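Local coordinates for protein tryptophan synthase alpha chain (Campylobacter jejuni, PDB 3THA) that probably cleaves indoleglycerol phosphate by a retro-aldol reaction to indole and glyceraldehyde 3-phosphate, as the alpha subunit of tryptophan synthase in the last step of tryptophan biosynthesis, at residues B[17-21]-B[225-231]; B[39-43]-B[246-250]; B[91-97]-B[117-123]; B[125-129]-B[156-160]; B[191-195]-B[219-223]. All coordinates share one frame; numbering follows the deposited sequence.

Interaction 1. Residues B[17-21]-B[225-231]; sequences VAYTV and IVGTSIV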
# COMPACT_ATOMS: atom_id res chain seq x y z
N VAL B 17 0.62 20.49 1.49
CA VAL B 17 1.05 19.31 2.22
C VAL B 17 1.72 18.41 1.22
O VAL B 17 1.23 18.25 0.12
CB VAL B 17 -0.14 18.53 2.86
CG1 VAL B 17 0.38 17.36 3.71
CG2 VAL B 17 -0.98 19.46 3.70
N ALA B 18 2.82 17.80 1.61
CA ALA B 18 3.52 16.95 0.71
C ALA B 18 4.02 15.72 1.41
O ALA B 18 4.27 15.71 2.63
CB ALA B 18 4.71 17.72 0.06
N TYR B 19 4.22 14.69 0.63
CA TYR B 19 4.76 13.47 1.16
C TYR B 19 6.05 13.17 0.42
O TYR B 19 6.16 13.42 -0.80
CB TYR B 19 3.68 12.37 0.97
CG TYR B 19 4.16 10.96 1.12
CD1 TYR B 19 3.96 10.27 2.31
CD2 TYR B 19 4.76 10.28 0.06
CE1 TYR B 19 4.41 8.97 2.48
CE2 TYR B 19 5.20 8.97 0.21
CZ TYR B 19 5.02 8.32 1.44
OH TYR B 19 5.44 7.02 1.63
N THR B 20 7.04 12.64 1.14
CA THR B 20 8.27 12.11 0.55
C THR B 20 8.65 10.83 1.29
O THR B 20 8.25 10.60 2.44
CB THR B 20 9.51 13.11 0.60
OG1 THR B 20 10.61 12.60 -0.17
CG2 THR B 20 10.02 13.32 2.02
N VAL B 21 9.46 10.02 0.62
CA VAL B 21 10.02 8.84 1.23
C VAL B 21 11.45 9.17 1.69
O VAL B 21 12.31 9.48 0.88
CB VAL B 21 10.06 7.66 0.21
CG1 VAL B 21 10.33 6.33 0.96
CG2 VAL B 21 8.76 7.56 -0.55
N ILE B 225 -2.86 17.77 -0.47
CA ILE B 225 -1.80 16.80 -0.18
C ILE B 225 -1.27 16.15 -1.45
O ILE B 225 -1.97 15.35 -2.05
CB ILE B 225 -2.31 15.68 0.74
CG1 ILE B 225 -3.00 16.25 1.97
CG2 ILE B 225 -1.18 14.73 1.15
CD1 ILE B 225 -3.55 15.17 2.92
N VAL B 226 -0.03 16.49 -1.86
CA VAL B 226 0.59 15.83 -3.00
C VAL B 226 1.54 14.67 -2.59
O VAL B 226 2.44 14.83 -1.73
CB VAL B 226 1.28 16.85 -3.88
CG1 VAL B 226 1.91 16.18 -5.12
CG2 VAL B 226 0.26 17.94 -4.30
N GLY B 227 1.28 13.48 -3.17
CA GLY B 227 2.03 12.25 -2.83
C GLY B 227 2.98 11.72 -3.92
O GLY B 227 4.12 12.19 -4.09
N THR B 228 2.49 10.73 -4.65
CA THR B 228 3.18 10.17 -5.80
C THR B 228 4.05 11.18 -6.52
O THR B 228 5.26 10.97 -6.61
CB THR B 228 2.15 9.54 -6.78
OG1 THR B 228 1.19 10.55 -7.19
CG2 THR B 228 1.44 8.37 -6.05
N SER B 229 3.44 12.27 -6.99
CA SER B 229 4.12 13.30 -7.77
C SER B 229 5.35 13.93 -7.15
O SER B 229 6.33 14.12 -7.86
CB SER B 229 3.15 14.39 -8.13
OG SER B 229 2.32 13.90 -9.13
N ILE B 230 5.29 14.29 -5.87
CA ILE B 230 6.44 14.88 -5.19
C ILE B 230 7.55 13.85 -5.21
O ILE B 230 8.65 14.15 -5.65
CB ILE B 230 6.12 15.36 -3.73
CG1 ILE B 230 5.83 16.87 -3.70
CG2 ILE B 230 7.35 15.22 -2.82
CD1 ILE B 230 4.61 17.31 -4.43
N VAL B 231 7.26 12.63 -4.78
CA VAL B 231 8.24 11.57 -4.85
C VAL B 231 8.89 11.49 -6.25
O VAL B 231 10.10 11.23 -6.37
CB VAL B 231 7.66 10.19 -4.39
CG1 VAL B 231 8.69 9.06 -4.56
CG2 VAL B 231 7.22 10.26 -2.92
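Val17 and Ile225 meet where the first and eighth strands of the TIM barrel pair in parallel, the seam that closes the eight-stranded sheet. Between segments 17-21 and 225-231 there are two backbone hydrogen bonds: Val226 N reaches Val17 O at 2.9 Å, and Tyr19 N reaches Val226 O at 3.0 Å, so both peptide groups that flank Ala18 are engaged. On one face of the sheet Val17 and Ile225 lie side by side and point the same way, Val17 CB standing 3.8 Å from Ile225 CG1. Ala18 and Val226 project to the other face, and there Ala18 CB touches Ile230 CG1 at 4.0 Å. Beyond Gly227 the chain turns into helix 228-233, whose Val231 CG2 reaches the edge of the Tyr19 ring near its plane, 3.9 Å from Tyr19 CD2. With Val231 CG1 opposite the backbone N (chi1 176°), CG2 is left opposite the carbonyl carbon and also meets Val21 CG2. Val17 and Tyr19 both touch Glu46 of the neighbouring strand, a predicted proton acceptor. The hydrogen bonds across the contact are all between backbone atoms, and the side chains meet by apolar packing, consistent with a fully buried seam beside the predicted catalytic glutamate.

Interaction 2. Residues B[39-43]-B[246-250]; sequences QSPID and IEEIF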
# COMPACT_ATOMS: atom_id res chain seq x y z
N GLN B 39 12.48 27.16 3.35
CA GLN B 39 12.34 27.99 2.15
C GLN B 39 11.47 27.40 1.06
O GLN B 39 11.37 28.00 -0.01
CB GLN B 39 13.68 28.37 1.53
CG GLN B 39 14.69 28.96 2.49
CD GLN B 39 15.92 28.07 2.51
OE1 GLN B 39 16.73 28.08 1.57
NE2 GLN B 39 16.04 27.25 3.56
N SER B 40 10.87 26.24 1.29
CA SER B 40 9.99 25.67 0.26
C SER B 40 8.57 26.12 0.55
O SER B 40 8.28 26.46 1.69
CB SER B 40 10.07 24.14 0.26
OG SER B 40 9.39 23.62 1.39
N PRO B 41 7.65 26.08 -0.43
CA PRO B 41 6.31 26.57 -0.11
C PRO B 41 5.42 25.51 0.61
O PRO B 41 4.22 25.73 0.82
CB PRO B 41 5.75 26.94 -1.49
CG PRO B 41 6.38 25.96 -2.41
CD PRO B 41 7.71 25.51 -1.79
N ILE B 42 6.03 24.41 1.03
CA ILE B 42 5.33 23.35 1.77
C ILE B 42 5.18 23.72 3.25
O ILE B 42 6.16 24.09 3.91
CB ILE B 42 6.10 22.04 1.67
CG1 ILE B 42 6.21 21.63 0.20
CG2 ILE B 42 5.50 20.96 2.56
CD1 ILE B 42 7.28 20.57 -0.07
N ASP B 43 3.95 23.59 3.77
CA ASP B 43 3.62 23.99 5.13
C ASP B 43 3.71 22.79 6.07
O ASP B 43 4.12 22.95 7.23
CB ASP B 43 2.20 24.56 5.18
CG ASP B 43 2.03 25.79 4.31
OD1 ASP B 43 2.94 26.66 4.32
OD2 ASP B 43 0.98 25.91 3.64
N ILE B 246 9.00 21.26 -7.06
CA ILE B 246 8.11 21.35 -5.93
C ILE B 246 7.58 22.76 -5.72
O ILE B 246 6.83 23.03 -4.79
CB ILE B 246 8.80 20.90 -4.64
CG1 ILE B 246 8.97 19.40 -4.64
CG2 ILE B 246 8.01 21.30 -3.46
CD1 ILE B 246 9.90 18.94 -3.56
N GLU B 247 7.97 23.69 -6.57
CA GLU B 247 7.39 25.00 -6.43
C GLU B 247 6.59 25.31 -7.68
O GLU B 247 5.88 26.34 -7.77
CB GLU B 247 8.47 26.04 -6.14
CG GLU B 247 7.87 27.30 -5.51
CD GLU B 247 8.85 28.10 -4.68
OE1 GLU B 247 10.08 27.98 -4.93
OE2 GLU B 247 8.37 28.86 -3.80
N GLU B 248 6.73 24.39 -8.64
CA GLU B 248 5.89 24.36 -9.84
C GLU B 248 4.54 23.81 -9.38
O GLU B 248 3.48 24.32 -9.73
CB GLU B 248 6.52 23.44 -10.89
CG GLU B 248 6.00 23.63 -12.32
CD GLU B 248 7.11 23.43 -13.40
OE1 GLU B 248 8.20 22.86 -13.08
OE2 GLU B 248 6.90 23.85 -14.56
N ILE B 249 4.59 22.80 -8.54
CA ILE B 249 3.38 22.18 -8.07
C ILE B 249 2.55 23.13 -7.20
O ILE B 249 1.34 23.16 -7.32
CB ILE B 249 3.71 20.84 -7.45
CG1 ILE B 249 4.28 19.93 -8.55
CG2 ILE B 249 2.48 20.20 -6.76
CD1 ILE B 249 4.96 18.64 -8.05
N PHE B 250 3.18 23.98 -6.38
CA PHE B 250 2.42 24.78 -5.41
C PHE B 250 2.30 26.29 -5.68
O PHE B 250 2.16 27.06 -4.73
CB PHE B 250 3.00 24.58 -3.99
CG PHE B 250 2.76 23.21 -3.39
CD1 PHE B 250 1.47 22.80 -3.01
CD2 PHE B 250 3.83 22.36 -3.16
CE1 PHE B 250 1.26 21.54 -2.44
CE2 PHE B 250 3.63 21.11 -2.58
CZ PHE B 250 2.34 20.69 -2.22
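Pro41 and Glu247 bring their CA atoms to 6.6 Å, the nearest approach between the irregular segment 39-43, which precedes strand 44-48, and the end of helix 239-248, where the helical bonding is weak. The proline ring is the main contact surface. Its CG lies 3.7 Å from Glu247 CG and 4.0 Å from Phe250 CB, so this ring corner touches both the aliphatic part of Glu247 and the base of Phe250. Glu247 has CG anti to its backbone N (chi1 -160°) and an extended chain beyond, which carries its carboxylate across the proline ring, OE2 lying near CB, CG and CD. Deeper in, Ile42 sends its long branch toward the helix: Ile42 CD1 packs on Ile246 CG2 at 3.5 Å, and Ile42 CG1 stands 3.8 Å from Phe250 CE2. Ile42 also touches Ala18 of the first barrel strand, and Ile246 rests on Ile230 of helix 228-233, so the contact joins the C-terminal helix of the TIM barrel to the approach of its second strand. The isoleucines and the phenylalanine are buried and Glu247 is exposed, consistent with adhesion by shape and exclusion of water.

Interaction 3. Residues B[91-97]-B[117-123]; sequences LVFMVYY and ICALIVP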
# COMPACT_ATOMS: atom_id res chain seq x y z
N LEU B 91 6.10 18.43 10.85
CA LEU B 91 6.53 17.10 10.46
C LEU B 91 5.53 16.02 10.93
O LEU B 91 5.16 15.95 12.11
CB LEU B 91 7.93 16.85 11.01
CG LEU B 91 8.99 17.85 10.52
CD1 LEU B 91 10.34 17.58 11.15
CD2 LEU B 91 9.09 17.85 8.96
N VAL B 92 5.07 15.21 9.99
CA VAL B 92 4.07 14.19 10.22
C VAL B 92 4.59 12.84 9.67
O VAL B 92 4.94 12.73 8.49
CB VAL B 92 2.73 14.57 9.52
CG1 VAL B 92 1.76 13.38 9.48
CG2 VAL B 92 2.07 15.72 10.26
N PHE B 93 4.66 11.82 10.53
CA PHE B 93 4.95 10.48 10.05
C PHE B 93 3.78 9.91 9.29
O PHE B 93 2.62 10.06 9.67
CB PHE B 93 5.30 9.55 11.19
CG PHE B 93 6.73 9.57 11.56
CD1 PHE B 93 7.72 9.63 10.59
CD2 PHE B 93 7.10 9.51 12.89
CE1 PHE B 93 9.07 9.65 10.93
CE2 PHE B 93 8.46 9.55 13.26
CZ PHE B 93 9.43 9.61 12.28
N MSE B 94 4.08 9.24 8.20
CA MSE B 94 3.14 8.35 7.58
C MSE B 94 3.92 7.06 7.44
O MSE B 94 4.83 6.97 6.66
CB MSE B 94 2.67 8.92 6.25
CG MSE B 94 1.86 8.02 5.40
SE MSE B 94 0.77 9.21 4.30
CE MSE B 94 0.06 7.98 3.06
N VAL B 95 3.58 6.08 8.27
CA VAL B 95 4.21 4.77 8.27
C VAL B 95 3.13 3.71 8.42
O VAL B 95 2.07 3.97 8.93
CB VAL B 95 5.19 4.61 9.50
CG1 VAL B 95 6.40 5.50 9.35
CG2 VAL B 95 4.50 4.91 10.80
N TYR B 96 3.43 2.50 7.99
CA TYR B 96 2.58 1.38 8.32
C TYR B 96 2.83 0.97 9.73
O TYR B 96 3.90 1.26 10.29
CB TYR B 96 2.92 0.24 7.44
CG TYR B 96 2.46 0.43 6.05
CD1 TYR B 96 1.14 0.22 5.73
CD2 TYR B 96 3.33 0.82 5.03
CE1 TYR B 96 0.70 0.33 4.47
CE2 TYR B 96 2.88 0.95 3.73
CZ TYR B 96 1.54 0.69 3.47
OH TYR B 96 0.99 0.78 2.21
N TYR B 97 1.81 0.35 10.32
CA TYR B 97 1.81 -0.06 11.70
C TYR B 97 2.92 -1.05 12.04
O TYR B 97 3.39 -1.08 13.19
CB TYR B 97 0.45 -0.64 12.08
CG TYR B 97 0.23 -0.76 13.58
CD1 TYR B 97 -0.18 0.33 14.33
CD2 TYR B 97 0.39 -1.98 14.23
CE1 TYR B 97 -0.40 0.22 15.70
CE2 TYR B 97 0.15 -2.11 15.58
CZ TYR B 97 -0.23 -0.99 16.32
OH TYR B 97 -0.46 -1.11 17.68
N ILE B 117 7.94 15.66 15.66
CA ILE B 117 6.82 15.08 14.93
C ILE B 117 5.52 15.39 15.70
O ILE B 117 5.45 15.21 16.93
CB ILE B 117 6.98 13.57 14.76
CG1 ILE B 117 8.36 13.23 14.13
CG2 ILE B 117 5.74 12.95 14.06
CD1 ILE B 117 8.47 13.34 12.58
N CYS B 118 4.50 15.86 14.98
CA CYS B 118 3.28 16.36 15.61
C CYS B 118 2.08 15.48 15.31
O CYS B 118 1.03 15.69 15.90
CB CYS B 118 3.01 17.80 15.16
SG CYS B 118 2.43 17.88 13.44
N ALA B 119 2.22 14.53 14.37
CA ALA B 119 1.11 13.64 13.99
C ALA B 119 1.54 12.38 13.24
O ALA B 119 2.57 12.39 12.56
CB ALA B 119 0.12 14.38 13.14
N LEU B 120 0.73 11.33 13.31
CA LEU B 120 0.98 10.11 12.59
C LEU B 120 -0.20 9.82 11.72
O LEU B 120 -1.33 9.98 12.16
CB LEU B 120 1.10 8.93 13.54
CG LEU B 120 1.94 9.07 14.82
CD1 LEU B 120 1.72 7.84 15.69
CD2 LEU B 120 3.42 9.19 14.48
N ILE B 121 0.06 9.38 10.50
CA ILE B 121 -0.94 8.80 9.65
C ILE B 121 -0.53 7.33 9.46
O ILE B 121 0.58 7.05 9.00
CB ILE B 121 -0.91 9.46 8.28
CG1 ILE B 121 -0.97 10.98 8.40
CG2 ILE B 121 -2.01 8.89 7.35
CD1 ILE B 121 -0.79 11.70 7.08
N VAL B 122 -1.41 6.38 9.79
CA VAL B 122 -1.07 4.97 9.66
C VAL B 122 -2.03 4.34 8.66
O VAL B 122 -3.21 4.08 9.00
CB VAL B 122 -1.10 4.20 11.01
CG1 VAL B 122 -0.49 2.83 10.83
CG2 VAL B 122 -0.32 5.00 12.15
N PRO B 123 -1.56 4.16 7.41
CA PRO B 123 -2.39 3.58 6.39
C PRO B 123 -2.76 2.19 6.82
O PRO B 123 -1.90 1.44 7.35
CB PRO B 123 -1.41 3.47 5.17
CG PRO B 123 -0.43 4.53 5.42
CD PRO B 123 -0.23 4.53 6.90
O HOH W 1 -0.48 -0.48 8.81
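Phe93 and Leu120 are paired residues of the third and fourth barrel strands, which run parallel, the axes of segments 91-94 and 117-121 being 4.6 Å apart at their closest and inclined by 20°. Phe93 O accepts a hydrogen bond from Ile121 N at 2.8 Å, and Val95 N continues the ladder to Ile121 O at 3.2 Å; at the other end Cys118 N bonds to Leu91 O at 2.9 Å, and between them the bond from Phe93 N to Ala119 O is weak and bent. Helices 97-103 and 105-114 connect the strands, a beta-alpha-beta crossover of the TIM barrel. On the face turned to helix 105-114, Ile117 CD1 sits over the centre of the Phe93 ring in a CH-pi contact, 3.8 Å from the centroid and 11° off the normal, while Leu120 CD2 comes to the ring edge. The bend at Ile117 chi2 (-82°) directs that terminal methyl onto the face. On the barrel interior, Val92 CG1 packs on Ile121 CG1 at 3.8 Å, and Met94 SE (selenomethionine) lies 4.0 Å from Ile121 CD1; Met94 and Ile121 touch Glu46, a predicted proton acceptor. Past the strand ends, one water accepts from Tyr97 N and donates to Pro123 O.

Interaction 4. Residues B[125-129]-B[156-160]; sequences LSFEE and RVKKL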
# COMPACT_ATOMS: atom_id res chain seq x y z
N LEU B 125 -4.45 1.07 9.08
CA LEU B 125 -4.85 0.84 10.46
C LEU B 125 -6.26 1.38 10.60
O LEU B 125 -6.45 2.59 10.66
CB LEU B 125 -3.91 1.51 11.45
CG LEU B 125 -4.09 1.17 12.93
CD1 LEU B 125 -3.67 -0.27 13.20
CD2 LEU B 125 -3.25 2.11 13.76
N SER B 126 -7.25 0.50 10.63
CA SER B 126 -8.63 0.97 10.82
C SER B 126 -8.83 1.53 12.23
O SER B 126 -8.04 1.28 13.16
CB SER B 126 -9.65 -0.15 10.59
OG SER B 126 -9.60 -1.03 11.70
N PHE B 127 -9.92 2.28 12.40
CA PHE B 127 -10.19 2.90 13.69
C PHE B 127 -10.28 1.87 14.83
O PHE B 127 -9.76 2.05 15.94
CB PHE B 127 -11.47 3.70 13.61
CG PHE B 127 -11.88 4.29 14.93
CD1 PHE B 127 -12.79 3.61 15.76
CD2 PHE B 127 -11.29 5.48 15.39
CE1 PHE B 127 -13.14 4.14 17.00
CE2 PHE B 127 -11.62 6.03 16.64
CZ PHE B 127 -12.55 5.35 17.45
N GLU B 128 -10.98 0.79 14.53
CA GLU B 128 -11.21 -0.29 15.47
C GLU B 128 -9.91 -0.96 15.97
O GLU B 128 -9.92 -1.53 17.08
CB GLU B 128 -12.11 -1.34 14.82
CG GLU B 128 -13.60 -0.89 14.72
CD GLU B 128 -13.94 -0.04 13.44
OE1 GLU B 128 -13.04 0.25 12.58
OE2 GLU B 128 -15.14 0.33 13.32
N GLU B 129 -8.83 -0.89 15.17
CA GLU B 129 -7.54 -1.51 15.51
C GLU B 129 -6.67 -0.54 16.26
O GLU B 129 -5.65 -0.91 16.82
CB GLU B 129 -6.78 -1.95 14.26
CG GLU B 129 -7.22 -3.25 13.65
CD GLU B 129 -6.54 -3.48 12.31
OE1 GLU B 129 -5.38 -3.98 12.27
OE2 GLU B 129 -7.17 -3.14 11.28
N ARG B 156 -20.92 7.32 10.18
CA ARG B 156 -19.58 6.84 10.46
C ARG B 156 -18.61 8.05 10.50
O ARG B 156 -17.63 8.06 11.24
CB ARG B 156 -19.19 5.76 9.42
CG ARG B 156 -17.72 5.30 9.47
CD ARG B 156 -17.48 4.16 10.45
NE ARG B 156 -16.09 3.70 10.43
CZ ARG B 156 -15.44 3.17 11.48
NH1 ARG B 156 -16.05 3.02 12.66
NH2 ARG B 156 -14.16 2.79 11.34
N VAL B 157 -18.93 9.10 9.75
CA VAL B 157 -18.10 10.30 9.72
C VAL B 157 -18.25 11.08 11.03
O VAL B 157 -17.26 11.49 11.64
CB VAL B 157 -18.45 11.21 8.49
CG1 VAL B 157 -17.78 12.58 8.58
CG2 VAL B 157 -18.12 10.51 7.18
N LYS B 158 -19.49 11.30 11.45
CA LYS B 158 -19.78 11.95 12.73
C LYS B 158 -18.99 11.24 13.85
O LYS B 158 -18.28 11.87 14.63
CB LYS B 158 -21.30 11.97 12.98
CG LYS B 158 -21.75 12.40 14.37
CD LYS B 158 -23.20 12.94 14.35
CE LYS B 158 -23.82 13.10 15.76
NZ LYS B 158 -23.31 14.28 16.56
N LYS B 159 -19.09 9.92 13.90
CA LYS B 159 -18.35 9.14 14.87
C LYS B 159 -16.80 9.23 14.74
O LYS B 159 -16.09 9.29 15.76
CB LYS B 159 -18.86 7.70 14.84
CG LYS B 159 -17.96 6.72 15.51
CD LYS B 159 -18.38 5.27 15.21
CE LYS B 159 -17.22 4.29 15.55
NZ LYS B 159 -16.82 4.37 17.00
N LEU B 160 -16.25 9.25 13.53
CA LEU B 160 -14.79 9.33 13.39
C LEU B 160 -14.24 10.71 13.74
O LEU B 160 -13.12 10.82 14.28
CB LEU B 160 -14.35 8.91 11.99
CG LEU B 160 -14.41 7.40 11.75
CD1 LEU B 160 -14.56 7.11 10.25
CD2 LEU B 160 -13.17 6.68 12.31
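Phe127 and Leu160 form the packed half of a surface contact in the TIM barrel between the loop after the fourth strand, which has a short 3-10 turn at 127-129, and helix 154-161, which follows the fifth. The two side chains slide past each other in opposite directions, with Leu160 CD2 at 3.7 Å from Phe127 CB and further contacts to the near carbons of the ring. The same leucine methyl also lies over one face of the Arg156 guanidinium, offset toward its rim, so it fills the angle between the aromatic side chain and the arginine head. Phe127 touches Ile134 as well, which links the packed side to helix 131-140.

The outer side is polar and more exposed. Glu128 and Arg156 approach from opposite directions with their carboxylate and guanidinium planes only 15° apart, and a salt bridge joins Glu128 OE2 to Arg156 NH1 at 2.9 Å. A second bond, from Arg156 NH2 to Glu128 OE1, is weak, its angle at the hydrogen being 132°. Both chains bend at chi2, and these bends turn the charged groups onto each other. Lys159, three residues on, adds a single-atom contact on the exposed side, Lys159 NZ standing 3.7 Å from Phe127 CE1.

Interaction 5. Residues B[191-195]-B[219-223]; sequences VKEIR and KVADG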
# COMPACT_ATOMS: atom_id res chain seq x y z
N VAL B 191 -17.05 17.78 2.42
CA VAL B 191 -16.44 18.80 3.28
C VAL B 191 -17.46 19.52 4.18
O VAL B 191 -17.29 19.54 5.40
CB VAL B 191 -15.63 19.82 2.42
CG1 VAL B 191 -15.41 21.12 3.17
CG2 VAL B 191 -14.31 19.18 1.96
N LYS B 192 -18.51 20.08 3.57
CA LYS B 192 -19.63 20.64 4.30
C LYS B 192 -20.13 19.68 5.41
O LYS B 192 -20.33 20.08 6.56
CB LYS B 192 -20.77 20.93 3.32
CG LYS B 192 -21.88 21.88 3.88
CD LYS B 192 -22.95 22.22 2.89
CE LYS B 192 -23.45 23.64 3.16
NZ LYS B 192 -24.87 23.92 2.77
N GLU B 193 -20.30 18.41 5.06
CA GLU B 193 -20.80 17.41 5.98
C GLU B 193 -19.85 17.26 7.17
O GLU B 193 -20.28 17.27 8.32
CB GLU B 193 -20.99 16.08 5.22
CG GLU B 193 -21.40 14.91 6.10
CD GLU B 193 -21.63 13.64 5.32
OE1 GLU B 193 -20.91 12.66 5.56
OE2 GLU B 193 -22.56 13.59 4.49
N ILE B 194 -18.55 17.12 6.89
CA ILE B 194 -17.56 16.99 7.94
C ILE B 194 -17.59 18.25 8.78
O ILE B 194 -17.60 18.17 10.02
CB ILE B 194 -16.17 16.81 7.37
CG1 ILE B 194 -16.15 15.63 6.41
CG2 ILE B 194 -15.16 16.59 8.50
CD1 ILE B 194 -14.96 15.58 5.49
N ARG B 195 -17.61 19.41 8.12
CA ARG B 195 -17.66 20.67 8.85
C ARG B 195 -18.75 20.67 9.90
O ARG B 195 -18.52 21.15 11.01
CB ARG B 195 -17.81 21.87 7.91
CG ARG B 195 -16.52 22.66 7.82
CD ARG B 195 -16.33 23.33 6.47
NE ARG B 195 -14.90 23.57 6.23
CZ ARG B 195 -14.36 24.02 5.10
NH1 ARG B 195 -15.12 24.31 4.04
NH2 ARG B 195 -13.04 24.18 5.04
N LYS B 219 -9.91 25.29 -3.52
CA LYS B 219 -11.21 25.86 -3.16
C LYS B 219 -12.18 24.81 -2.64
O LYS B 219 -13.39 25.05 -2.56
CB LYS B 219 -11.83 26.69 -4.29
CG LYS B 219 -11.64 26.18 -5.71
CD LYS B 219 -11.19 27.35 -6.58
CE LYS B 219 -10.84 26.93 -8.00
NZ LYS B 219 -9.95 27.96 -8.67
N VAL B 220 -11.65 23.66 -2.29
CA VAL B 220 -12.49 22.56 -1.87
C VAL B 220 -12.48 22.55 -0.35
O VAL B 220 -13.53 22.48 0.26
CB VAL B 220 -12.00 21.22 -2.47
CG1 VAL B 220 -12.57 20.04 -1.73
CG2 VAL B 220 -12.36 21.16 -3.94
N ALA B 221 -11.29 22.68 0.24
CA ALA B 221 -11.14 22.57 1.69
C ALA B 221 -10.15 23.56 2.31
O ALA B 221 -10.18 24.75 1.99
CB ALA B 221 -10.80 21.13 2.07
N ASP B 222 -9.28 23.07 3.20
CA ASP B 222 -8.35 23.92 3.95
C ASP B 222 -6.89 23.63 3.62
O ASP B 222 -6.01 24.29 4.17
CB ASP B 222 -8.52 23.68 5.46
CG ASP B 222 -9.87 24.09 5.97
OD1 ASP B 222 -10.43 25.10 5.50
OD2 ASP B 222 -10.37 23.41 6.87
N GLY B 223 -6.64 22.60 2.80
CA GLY B 223 -5.29 22.12 2.51
C GLY B 223 -5.29 21.12 1.36
O GLY B 223 -6.36 20.63 0.96
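Val191 and Ala221 have their CA atoms 6.7 Å apart, the nearest approach between the last turn of helix 180-195 and the irregular segment 219-223 that leads into the eighth strand of the TIM barrel. The helix side presents Val191 and, one turn on, Arg195, the pair being linked through the bond from Arg195 N to Val191 O. Val191 is the buried part of the contact. Its CG2 methyl meets Ala221 CB at 4.0 Å and Val220 CG1 at 4.2 Å, while its CG1 lies 3.7 Å from Val220 O; with CG1 anti to the backbone N (chi1 160°), both methyls can rest on the loop. Toward solvent, Arg195 reaches over this apolar patch, and Val191 CG1 lies against one face of its guanidinium, 3.3 Å above the plane and offset toward the rim. Asp222 OD2 accepts a hydrogen bond from Ile202 N, which fixes the carboxylate. The other oxygen, Asp222 OD1, forms a salt bridge with Arg195 NH2 at 2.8 Å, coming in at the guanidinium edge with the two planes 44° apart.

Overall arrangement
Interactions 1 and 3 belong to the same closed sheet, with centres 14 Å apart, and meet inside the barrel where Tyr19 CD1 lies 3.9 Å from Met94 SE. Side chains of both touch Glu46, one of two predicted proton acceptors. Both also touch the second subunit, where Thr228 of interaction 1 packs on Asp57, the other predicted acceptor. Interaction 2 backs interaction 1 from outside, through Ala18 CB and Ile42 CD1 at 3.8 Å. Interactions 4 and 5 lie away from the annotated sites yet touch each other through Val157 and Ile194, whose helices pack together; interaction 4 also meets interaction 3 through Leu125 and Tyr97. Interactions 2 and 4 occupy opposite sides of the chain's centre, with centres about 32 Å apart.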